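Local coordinates for protein putative NADPH:quinone reductase (Bacillus thuringiensis, PDB 3GMS) that probably reduces quinones with NADPH, though its function is not established, at residues Y126-T139 with F266-W280. Numbering follows the deposited sequence.
Sequences YINPLTAWVTCTET and FHLRHWNDEVSPYKW
Val134 and Glu138, one helical turn apart, together fix the indole of Trp271. CG1 of Val134 stands over the five-membered ring, 3.5 Å from its centroid and almost on the ring normal, a CH-pi contact; CG2 covers the six-membered part of the same face, and Val275 CG1 lies against the opposite face, toward its rim. At the ring edge, Trp271 NE1 donates to Glu138 OE1 at 2.9 Å. This bond is nearly straight (164°) and lies close to the indole plane, yet it reaches the carboxylate from above its own plane. Glu138 OE2 forms a salt bridge with Lys279 NZ at 2.8 Å, and a water bridges OE1 to the same ammonium. A second CH-pi contact sets Thr135 CG2 over the centre of the Phe266 ring, 3.7 Å from its centroid. Phe266 follows strand 262-265, an outermost strand of the parallel, six-stranded Rossmann sheet (order 3-2-1-4-5-6), so the contact docks helix 127-139 on the connection leaving that sheet; the axes of the short segments 127-139 and 268-274 cross at 70°. Leu130 is a knob in a hole formed by Leu268, Trp271, Asn272 and Trp280, its CD1 meeting Trp271 CZ3 at 3.8 Å. With CG anti to the backbone N (chi1 178°), Tyr126 carries its hydroxyl to Asn272, whose ND2 donates to Tyr126 OH at 2.9 Å; ring and amide are nearly coplanar. Trp280 NE1 makes a bent bond to Asn272 OD1, from above the carbonyl plane, and Arg94 makes a cation-pi contact with the Trp280 ring. Thr135 OG1 in turn donates to Thr131 O, the carbonyl that also takes Thr135 N, and the two reach it from opposite faces of its plane; Phe161 of helix 156-168 and Leu240 also touch the Thr135 side chain.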
# COMPACT_ATOMS: atom_id res chain seq x y z
N TYR A 126 0.37 4.85 4.94
CA TYR A 126 1.06 5.25 3.72
C TYR A 126 0.67 4.43 2.51
O TYR A 126 -0.08 4.87 1.68
CB TYR A 126 2.56 5.21 3.97
CG TYR A 126 3.48 5.54 2.79
CD1 TYR A 126 3.08 6.42 1.74
CD2 TYR A 126 4.77 5.03 2.79
CE1 TYR A 126 3.97 6.71 0.70
CE2 TYR A 126 5.68 5.32 1.76
CZ TYR A 126 5.26 6.17 0.73
OH TYR A 126 6.14 6.47 -0.29
N ILE A 127 1.15 3.21 2.40
CA ILE A 127 1.14 2.57 1.10
C ILE A 127 -0.26 2.31 0.52
O ILE A 127 -0.55 2.75 -0.58
CB ILE A 127 1.97 1.23 1.14
CG1 ILE A 127 3.47 1.54 1.38
CG2 ILE A 127 1.84 0.49 -0.18
CD1 ILE A 127 4.13 2.30 0.25
N ASN A 128 -1.10 1.59 1.25
CA ASN A 128 -2.45 1.29 0.77
C ASN A 128 -3.39 2.52 0.71
O ASN A 128 -4.06 2.69 -0.34
CB ASN A 128 -3.04 0.09 1.51
CG ASN A 128 -2.25 -1.16 1.23
OD1 ASN A 128 -1.87 -1.37 0.08
ND2 ASN A 128 -1.94 -1.95 2.26
N PRO A 129 -3.43 3.37 1.77
CA PRO A 129 -4.34 4.52 1.72
C PRO A 129 -3.93 5.53 0.67
O PRO A 129 -4.79 6.00 -0.08
CB PRO A 129 -4.27 5.11 3.14
CG PRO A 129 -3.88 3.97 3.99
CD PRO A 129 -2.88 3.21 3.13
N LEU A 130 -2.64 5.88 0.62
CA LEU A 130 -2.23 6.82 -0.41
C LEU A 130 -2.46 6.33 -1.86
O LEU A 130 -2.93 7.09 -2.69
CB LEU A 130 -0.79 7.27 -0.19
CG LEU A 130 -0.32 8.49 -0.95
CD1 LEU A 130 -1.11 9.75 -0.61
CD2 LEU A 130 1.16 8.66 -0.62
N THR A 131 -2.18 5.06 -2.12
CA THR A 131 -2.46 4.44 -3.42
C THR A 131 -3.96 4.46 -3.75
O THR A 131 -4.36 4.88 -4.88
CB THR A 131 -1.90 3.00 -3.51
OG1 THR A 131 -0.47 3.05 -3.37
CG2 THR A 131 -2.22 2.38 -4.90
N ALA A 132 -4.78 4.06 -2.79
CA ALA A 132 -6.22 4.04 -3.02
C ALA A 132 -6.75 5.48 -3.25
O ALA A 132 -7.50 5.72 -4.19
CB ALA A 132 -6.97 3.35 -1.84
N TRP A 133 -6.31 6.43 -2.43
CA TRP A 133 -6.77 7.83 -2.51
C TRP A 133 -6.37 8.51 -3.82
O TRP A 133 -7.20 9.18 -4.48
CB TRP A 133 -6.20 8.66 -1.38
CG TRP A 133 -6.61 10.13 -1.47
CD1 TRP A 133 -5.82 11.17 -1.87
CD2 TRP A 133 -7.88 10.69 -1.15
NE1 TRP A 133 -6.53 12.36 -1.79
CE2 TRP A 133 -7.80 12.09 -1.37
CE3 TRP A 133 -9.09 10.15 -0.68
CZ2 TRP A 133 -8.90 12.96 -1.16
CZ3 TRP A 133 -10.17 11.01 -0.45
CH2 TRP A 133 -10.06 12.41 -0.70
N VAL A 134 -5.09 8.39 -4.15
CA VAL A 134 -4.55 8.96 -5.38
C VAL A 134 -5.18 8.37 -6.67
O VAL A 134 -5.60 9.13 -7.54
CB VAL A 134 -3.01 9.00 -5.39
CG1 VAL A 134 -2.48 9.48 -6.74
CG2 VAL A 134 -2.50 9.96 -4.31
N THR A 135 -5.23 7.05 -6.78
CA THR A 135 -5.83 6.40 -7.97
C THR A 135 -7.29 6.85 -8.13
O THR A 135 -7.71 7.22 -9.24
CB THR A 135 -5.68 4.84 -7.96
OG1 THR A 135 -6.22 4.31 -6.74
CG2 THR A 135 -4.16 4.40 -8.07
N CYS A 136 -8.05 6.89 -7.02
CA CYS A 136 -9.45 7.37 -7.06
C CYS A 136 -9.59 8.86 -7.42
O CYS A 136 -10.43 9.23 -8.24
CB CYS A 136 -10.21 7.08 -5.75
SG CYS A 136 -10.58 5.31 -5.52
N THR A 137 -8.77 9.72 -6.83
CA THR A 137 -9.06 11.13 -6.95
C THR A 137 -8.27 11.84 -8.04
O THR A 137 -8.66 12.95 -8.47
CB THR A 137 -8.87 11.86 -5.62
OG1 THR A 137 -7.49 11.78 -5.18
CG2 THR A 137 -9.82 11.28 -4.55
N GLU A 138 -7.17 11.22 -8.45
CA GLU A 138 -6.28 11.87 -9.41
C GLU A 138 -6.11 11.07 -10.67
O GLU A 138 -6.40 11.59 -11.76
CB GLU A 138 -4.93 12.21 -8.75
CG GLU A 138 -5.07 13.24 -7.67
CD GLU A 138 -3.74 13.85 -7.23
OE1 GLU A 138 -2.72 13.71 -7.95
OE2 GLU A 138 -3.74 14.47 -6.14
N THR A 139 -5.66 9.83 -10.54
CA THR A 139 -5.28 9.06 -11.71
C THR A 139 -6.53 8.68 -12.52
O THR A 139 -6.56 8.82 -13.75
CB THR A 139 -4.53 7.77 -11.32
OG1 THR A 139 -3.66 8.03 -10.17
CG2 THR A 139 -3.74 7.26 -12.53
N PHE A 266 0.05 2.39 -12.60
CA PHE A 266 0.26 3.33 -11.50
C PHE A 266 1.39 2.87 -10.59
O PHE A 266 1.43 1.69 -10.18
CB PHE A 266 -1.01 3.52 -10.66
CG PHE A 266 -0.83 4.47 -9.52
CD1 PHE A 266 -0.99 5.85 -9.73
CD2 PHE A 266 -0.52 3.99 -8.24
CE1 PHE A 266 -0.79 6.74 -8.67
CE2 PHE A 266 -0.30 4.85 -7.18
CZ PHE A 266 -0.46 6.24 -7.38
N HIS A 267 2.29 3.79 -10.24
CA HIS A 267 3.40 3.54 -9.29
C HIS A 267 3.37 4.69 -8.27
O HIS A 267 3.60 5.84 -8.66
CB HIS A 267 4.75 3.71 -10.02
CG HIS A 267 4.97 2.77 -11.18
ND1 HIS A 267 5.60 1.55 -11.03
CD2 HIS A 267 4.68 2.89 -12.50
CE1 HIS A 267 5.67 0.94 -12.21
NE2 HIS A 267 5.12 1.73 -13.11
N LEU A 268 3.18 4.39 -6.99
CA LEU A 268 3.35 5.43 -5.96
C LEU A 268 4.74 6.09 -6.02
O LEU A 268 4.90 7.30 -5.82
CB LEU A 268 3.11 4.83 -4.57
CG LEU A 268 2.58 5.76 -3.47
CD1 LEU A 268 1.41 6.65 -3.91
CD2 LEU A 268 2.18 4.94 -2.23
N ARG A 269 5.75 5.28 -6.34
CA ARG A 269 7.10 5.77 -6.64
C ARG A 269 7.07 7.04 -7.51
O ARG A 269 7.76 8.05 -7.22
CB ARG A 269 7.79 4.66 -7.46
CG ARG A 269 9.24 4.77 -7.69
CD ARG A 269 9.79 3.36 -7.73
NE ARG A 269 9.48 2.70 -9.00
CZ ARG A 269 10.12 2.97 -10.13
NH1 ARG A 269 11.10 3.89 -10.13
NH2 ARG A 269 9.81 2.33 -11.25
N HIS A 270 6.31 6.96 -8.59
CA HIS A 270 6.22 8.05 -9.55
C HIS A 270 5.38 9.18 -9.02
O HIS A 270 5.80 10.33 -9.10
CB HIS A 270 5.66 7.51 -10.86
CG HIS A 270 6.58 6.51 -11.49
ND1 HIS A 270 7.96 6.66 -11.48
CD2 HIS A 270 6.34 5.33 -12.11
CE1 HIS A 270 8.51 5.64 -12.11
NE2 HIS A 270 7.55 4.81 -12.48
N TRP A 271 4.20 8.87 -8.48
CA TRP A 271 3.34 9.93 -7.94
C TRP A 271 4.08 10.83 -6.93
O TRP A 271 3.99 12.08 -6.99
CB TRP A 271 2.09 9.36 -7.30
CG TRP A 271 1.12 10.49 -6.94
CD1 TRP A 271 0.33 11.18 -7.80
CD2 TRP A 271 0.92 11.07 -5.63
NE1 TRP A 271 -0.40 12.15 -7.10
CE2 TRP A 271 -0.06 12.10 -5.78
CE3 TRP A 271 1.44 10.81 -4.36
CZ2 TRP A 271 -0.51 12.87 -4.69
CZ3 TRP A 271 0.97 11.55 -3.27
CH2 TRP A 271 0.01 12.58 -3.45
N ASN A 272 4.79 10.20 -6.00
CA ASN A 272 5.65 10.91 -5.04
C ASN A 272 6.54 11.96 -5.69
O ASN A 272 6.76 13.02 -5.10
CB ASN A 272 6.55 9.92 -4.29
CG ASN A 272 5.81 9.13 -3.20
OD1 ASN A 272 4.63 9.35 -2.93
ND2 ASN A 272 6.53 8.20 -2.55
N ASP A 273 7.06 11.68 -6.88
CA ASP A 273 7.95 12.62 -7.57
C ASP A 273 7.22 13.62 -8.45
O ASP A 273 7.87 14.55 -8.90
CB ASP A 273 8.96 11.86 -8.43
CG ASP A 273 10.04 11.17 -7.60
OD1 ASP A 273 10.22 11.51 -6.42
OD2 ASP A 273 10.73 10.29 -8.15
N GLU A 274 5.92 13.41 -8.71
CA GLU A 274 5.07 14.22 -9.59
C GLU A 274 4.35 15.34 -8.86
O GLU A 274 3.73 16.24 -9.48
CB GLU A 274 4.08 13.31 -10.29
CG GLU A 274 4.80 12.48 -11.36
CD GLU A 274 3.95 11.34 -11.97
OE1 GLU A 274 2.76 11.15 -11.63
OE2 GLU A 274 4.51 10.66 -12.85
N VAL A 275 4.43 15.28 -7.54
CA VAL A 275 3.77 16.31 -6.71
C VAL A 275 4.78 16.97 -5.79
O VAL A 275 5.83 16.39 -5.47
CB VAL A 275 2.57 15.72 -5.90
CG1 VAL A 275 1.57 15.13 -6.85
CG2 VAL A 275 3.04 14.68 -4.84
N SER A 276 4.49 18.20 -5.34
CA SER A 276 5.40 18.87 -4.43
C SER A 276 5.35 18.21 -3.03
O SER A 276 4.37 17.58 -2.69
CB SER A 276 5.02 20.35 -4.27
OG SER A 276 3.74 20.45 -3.66
N PRO A 277 6.38 18.42 -2.22
CA PRO A 277 6.31 17.99 -0.83
C PRO A 277 5.11 18.60 -0.11
O PRO A 277 4.48 17.95 0.73
CB PRO A 277 7.64 18.52 -0.25
CG PRO A 277 8.57 18.48 -1.42
CD PRO A 277 7.72 18.92 -2.57
N TYR A 278 4.76 19.83 -0.48
CA TYR A 278 3.65 20.52 0.12
C TYR A 278 2.37 19.73 -0.15
O TYR A 278 1.59 19.45 0.78
CB TYR A 278 3.54 21.94 -0.45
CG TYR A 278 2.34 22.67 0.08
CD1 TYR A 278 2.40 23.34 1.32
CD2 TYR A 278 1.14 22.69 -0.63
CE1 TYR A 278 1.27 24.01 1.83
CE2 TYR A 278 0.00 23.35 -0.12
CZ TYR A 278 0.08 24.00 1.11
OH TYR A 278 -1.03 24.66 1.60
N LYS A 279 2.17 19.38 -1.42
CA LYS A 279 0.98 18.63 -1.79
C LYS A 279 0.95 17.23 -1.14
O LYS A 279 -0.12 16.70 -0.76
CB LYS A 279 0.86 18.48 -3.30
CG LYS A 279 -0.35 17.63 -3.66
CD LYS A 279 -0.85 17.74 -5.09
CE LYS A 279 -2.02 16.78 -5.22
NZ LYS A 279 -2.81 17.08 -6.41
N TRP A 280 2.13 16.61 -1.11
CA TRP A 280 2.29 15.27 -0.51
C TRP A 280 1.87 15.35 0.98
O TRP A 280 1.05 14.58 1.43
CB TRP A 280 3.74 14.83 -0.72
CG TRP A 280 4.04 13.39 -0.40
CD1 TRP A 280 3.89 12.31 -1.23
CD2 TRP A 280 4.56 12.89 0.83
NE1 TRP A 280 4.29 11.16 -0.58
CE2 TRP A 280 4.73 11.49 0.67
CE3 TRP A 280 4.95 13.48 2.03
CZ2 TRP A 280 5.22 10.66 1.71
CZ3 TRP A 280 5.44 12.67 3.06
CH2 TRP A 280 5.59 11.27 2.87
O HOH W 1 -1.66 15.98 -8.86